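Local coordinates for protein DNA endonuclease I-CvuI (Chlorella vulgaris, PDB 5A77) that probably acts as a LAGLIDADG homing endonuclease in intron homing, and is held here on a cleaved DNA target with magnesium, at residues A16-A21 and L45-S50. Sequence-based numbering, arbitrary orientation.
Sequences AGFVDA and LTVFQS. With MG (magnesium ion), chain G; nucleotides of chain F; nucleotides of chain D.
The LAGLIDADG helix of this homing endonuclease meets the DNA-binding sheet where Phe18 and Val19 pack on Val47, the helix and strand segments running at 82° to each other with their axes 8.6 Å apart. Val47 splits its two methyls between them: CG1, anti to the backbone N (chi1 167°), lies in the plane of the Phe18 ring at its edge, 3.7 Å from Phe18 CE2, while Val47 CG2 meets Val19 CG2 at 3.8 Å. Further along the same ring edge, Gln49 OE1 approaches Phe18 CZ at 3.4 Å, the ring and amide planes being 48° apart; a bend at chi2 turns the amide so that its NE2 comes 3.0 Å from OP1 of DC14 of chain D. At the helix end, Ala21 O binds magnesium at 2.3 Å and OP1 of DG1 of chain F binds it at 2.5 Å, and Asp22 of the second subunit shares the metal. Phe48 faces the DNA, with C8 of DG1 of chain F lying over the centre of the ring, 3.2 Å above its plane, and Thr46 CG2 over the opposite face; an alanine here would probably lose that cover on the guanine and open a gap between Thr46 and the base. Behind the contact, Val47 packs on Leu57 and Ile60 of helix 55-64 and Leu45 on helix 84-94, while backbone hydrogen bonds tie strand 39-50 to strand 76-82.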
loop_
_atom_site.group_PDB
_atom_site.type_symbol
_atom_site.label_atom_id
_atom_site.label_comp_id
_atom_site.label_asym_id
_atom_site.label_seq_id
_atom_site.Cartn_x
_atom_site.Cartn_y
_atom_site.Cartn_z
ATOM N N ALA B 16 1.859 8.588 -4.325
ATOM C CA ALA B 16 2.300 7.624 -5.301
ATOM C C ALA B 16 2.690 6.355 -4.564
ATOM O O ALA B 16 2.325 5.243 -4.971
ATOM C CB ALA B 16 3.460 8.164 -6.114
ATOM N N GLY B 17 3.416 6.534 -3.463
ATOM C CA GLY B 17 3.833 5.419 -2.640
ATOM C C GLY B 17 2.634 4.600 -2.210
ATOM O O GLY B 17 2.676 3.372 -2.207
ATOM N N PHE B 18 1.547 5.289 -1.885
ATOM C CA PHE B 18 0.358 4.637 -1.357
ATOM C C PHE B 18 -0.412 3.892 -2.445
ATOM O O PHE B 18 -0.837 2.748 -2.251
ATOM C CB PHE B 18 -0.532 5.676 -0.680
ATOM C CG PHE B 18 -1.397 5.122 0.394
ATOM C CD1 PHE B 18 -0.861 4.816 1.646
ATOM C CD2 PHE B 18 -2.754 4.930 0.180
ATOM C CE1 PHE B 18 -1.669 4.321 2.667
ATOM C CE2 PHE B 18 -3.577 4.433 1.195
ATOM C CZ PHE B 18 -3.029 4.121 2.439
ATOM N N VAL B 19 -0.588 4.543 -3.590
ATOM C CA VAL B 19 -1.282 3.930 -4.717
ATOM C C VAL B 19 -0.542 2.670 -5.226
ATOM O O VAL B 19 -1.175 1.647 -5.507
ATOM C CB VAL B 19 -1.464 4.947 -5.871
ATOM C CG1 VAL B 19 -2.036 4.270 -7.105
ATOM C CG2 VAL B 19 -2.369 6.089 -5.420
ATOM N N ASP B 20 0.787 2.723 -5.321
ATOM C CA ASP B 20 1.549 1.545 -5.760
ATOM C C ASP B 20 1.276 0.322 -4.889
ATOM O O ASP B 20 1.428 -0.812 -5.345
ATOM C CB ASP B 20 3.055 1.825 -5.763
ATOM C CG ASP B 20 3.533 2.392 -7.070
ATOM O OD1 ASP B 20 2.893 2.118 -8.101
ATOM O OD2 ASP B 20 4.547 3.114 -7.076
ATOM N N ALA B 21 0.880 0.554 -3.637
ATOM C CA ALA B 21 0.665 -0.542 -2.704
ATOM C C ALA B 21 -0.806 -0.904 -2.591
ATOM O O ALA B 21 -1.163 -2.070 -2.688
ATOM C CB ALA B 21 1.229 -0.199 -1.344
ATOM N N LEU B 45 -8.876 5.812 -11.066
ATOM C CA LEU B 45 -7.923 5.548 -10.000
ATOM C C LEU B 45 -8.703 5.351 -8.710
ATOM O O LEU B 45 -9.502 6.209 -8.332
ATOM C CB LEU B 45 -6.918 6.696 -9.848
ATOM C CG LEU B 45 -5.856 6.579 -8.746
ATOM C CD1 LEU B 45 -4.603 7.310 -9.156
ATOM C CD2 LEU B 45 -6.352 7.142 -7.427
ATOM N N THR B 46 -8.467 4.241 -8.018
ATOM C CA THR B 46 -9.183 3.991 -6.769
ATOM C C THR B 46 -8.199 3.591 -5.668
ATOM O O THR B 46 -7.260 2.843 -5.911
ATOM C CB THR B 46 -10.252 2.892 -6.949
ATOM O OG1 THR B 46 -11.394 3.443 -7.619
ATOM C CG2 THR B 46 -10.722 2.378 -5.603
ATOM N N VAL B 47 -8.404 4.113 -4.466
ATOM C CA VAL B 47 -7.577 3.774 -3.316
ATOM C C VAL B 47 -8.462 3.168 -2.219
ATOM O O VAL B 47 -9.536 3.694 -1.912
ATOM C CB VAL B 47 -6.822 5.013 -2.781
ATOM C CG1 VAL B 47 -6.226 4.740 -1.423
ATOM C CG2 VAL B 47 -5.748 5.442 -3.754
ATOM N N PHE B 48 -8.019 2.047 -1.652
ATOM C CA PHE B 48 -8.802 1.331 -0.649
ATOM C C PHE B 48 -8.238 1.488 0.750
ATOM O O PHE B 48 -7.028 1.454 0.943
ATOM C CB PHE B 48 -8.880 -0.158 -0.976
ATOM C CG PHE B 48 -9.358 -0.448 -2.360
ATOM C CD1 PHE B 48 -10.715 -0.514 -2.643
ATOM C CD2 PHE B 48 -8.451 -0.671 -3.383
ATOM C CE1 PHE B 48 -11.151 -0.794 -3.929
ATOM C CE2 PHE B 48 -8.884 -0.943 -4.653
ATOM C CZ PHE B 48 -10.232 -1.006 -4.927
ATOM N N GLN B 49 -9.121 1.660 1.725
ATOM C CA GLN B 49 -8.718 1.615 3.122
ATOM C C GLN B 49 -9.885 1.175 3.985
ATOM O O GLN B 49 -11.048 1.376 3.624
ATOM C CB GLN B 49 -8.187 2.970 3.601
ATOM C CG GLN B 49 -7.169 2.835 4.766
ATOM C CD GLN B 49 -5.952 1.983 4.385
ATOM O OE1 GLN B 49 -5.502 2.004 3.235
ATOM N NE2 GLN B 49 -5.433 1.218 5.339
ATOM N N SER B 50 -9.567 0.550 5.113
ATOM C CA SER B 50 -10.578 0.158 6.082
ATOM C C SER B 50 -11.267 1.414 6.593
ATOM O O SER B 50 -10.632 2.463 6.720
ATOM C CB SER B 50 -9.947 -0.647 7.230
ATOM O OG SER B 50 -10.819 -0.735 8.348
HETATM MG MG MG G . -0.628 -4.242 -2.243
ATOM O OP3 DG F 1 -2.853 -4.711 -5.931
ATOM P P DG F 1 -2.964 -3.560 -4.996
ATOM O OP1 DG F 1 -2.651 -4.074 -3.640
ATOM O OP2 DG F 1 -2.158 -2.449 -5.552
ATOM O "O5'" DG F 1 -4.473 -3.030 -5.000
ATOM C "C5'" DG F 1 -5.472 -3.649 -4.166
ATOM C "C4'" DG F 1 -6.262 -4.646 -4.986
ATOM O "O4'" DG F 1 -7.442 -5.100 -4.274
ATOM C "C3'" DG F 1 -6.755 -4.114 -6.318
ATOM O "O3'" DG F 1 -6.476 -5.076 -7.264
ATOM C "C2'" DG F 1 -8.268 -3.960 -6.104
ATOM C "C1'" DG F 1 -8.531 -5.118 -5.173
ATOM N N9 DG F 1 -9.751 -5.033 -4.382
ATOM C C8 DG F 1 -10.134 -4.013 -3.540
ATOM N N7 DG F 1 -11.250 -4.260 -2.906
ATOM C C5 DG F 1 -11.611 -5.531 -3.336
ATOM C C6 DG F 1 -12.724 -6.328 -2.996
ATOM O O6 DG F 1 -13.645 -6.063 -2.229
ATOM N N1 DG F 1 -12.710 -7.547 -3.660
ATOM C C2 DG F 1 -11.745 -7.948 -4.536
ATOM N N2 DG F 1 -11.899 -9.168 -5.072
ATOM N N3 DG F 1 -10.694 -7.212 -4.867
ATOM C C4 DG F 1 -10.694 -6.020 -4.233
ATOM P P DC D 14 -6.482 -2.009 4.408
ATOM O OP1 DC D 14 -5.075 -1.551 4.280
ATOM O OP2 DC D 14 -7.421 -1.316 5.322
ATOM O "O5'" DC D 14 -7.181 -2.067 2.954
ATOM C "C5'" DC D 14 -6.386 -2.027 1.770
ATOM C "C4'" DC D 14 -6.377 -3.373 1.040
ATOM O "O4'" DC D 14 -7.489 -4.209 1.475
ATOM C "C3'" DC D 14 -6.496 -3.278 -0.489
ATOM O "O3'" DC D 14 -5.353 -3.893 -1.117
ATOM C "C2'" DC D 14 -7.806 -4.030 -0.801
ATOM C "C1'" DC D 14 -7.892 -4.981 0.376
ATOM N N1 DC D 14 -9.269 -5.583 0.643
ATOM C C2 DC D 14 -9.760 -6.607 -0.188
ATOM O O2 DC D 14 -9.076 -6.987 -1.146
ATOM N N3 DC D 14 -10.976 -7.154 0.081
ATOM C C4 DC D 14 -11.684 -6.726 1.130
ATOM N N4 DC D 14 -12.873 -7.297 1.359
ATOM C C5 DC D 14 -11.203 -5.694 1.994
ATOM C C6 DC D 14 -10.000 -5.161 1.718
ATOM P P DA F 2 -5.834 -4.681 -8.671
ATOM O OP1 DA F 2 -4.530 -5.366 -8.810
ATOM O OP2 DA F 2 -5.872 -3.211 -8.840
ATOM O "O5'" DA F 2 -6.872 -5.366 -9.650
ATOM C "C5'" DA F 2 -7.592 -6.484 -9.163
ATOM C "C4'" DA F 2 -9.046 -6.425 -9.577
ATOM O "O4'" DA F 2 -9.868 -5.900 -8.500
ATOM C "C3'" DA F 2 -9.355 -5.551 -10.805
ATOM O "O3'" DA F 2 -10.142 -6.317 -11.698
ATOM C "C2'" DA F 2 -10.154 -4.384 -10.198
ATOM C "C1'" DA F 2 -10.867 -5.149 -9.103
ATOM N N9 DA F 2 -11.576 -4.383 -8.092
ATOM C C8 DA F 2 -11.391 -3.075 -7.710
ATOM N N7 DA F 2 -12.225 -2.683 -6.761
ATOM C C5 DA F 2 -13.000 -3.814 -6.521
ATOM C C6 DA F 2 -14.064 -4.078 -5.635
ATOM N N6 DA F 2 -14.563 -3.165 -4.774
ATOM N N1 DA F 2 -14.608 -5.319 -5.665
ATOM C C2 DA F 2 -14.126 -6.214 -6.514
ATOM N N3 DA F 2 -13.138 -6.086 -7.385
ATOM C C4 DA F 2 -12.615 -4.853 -7.340
#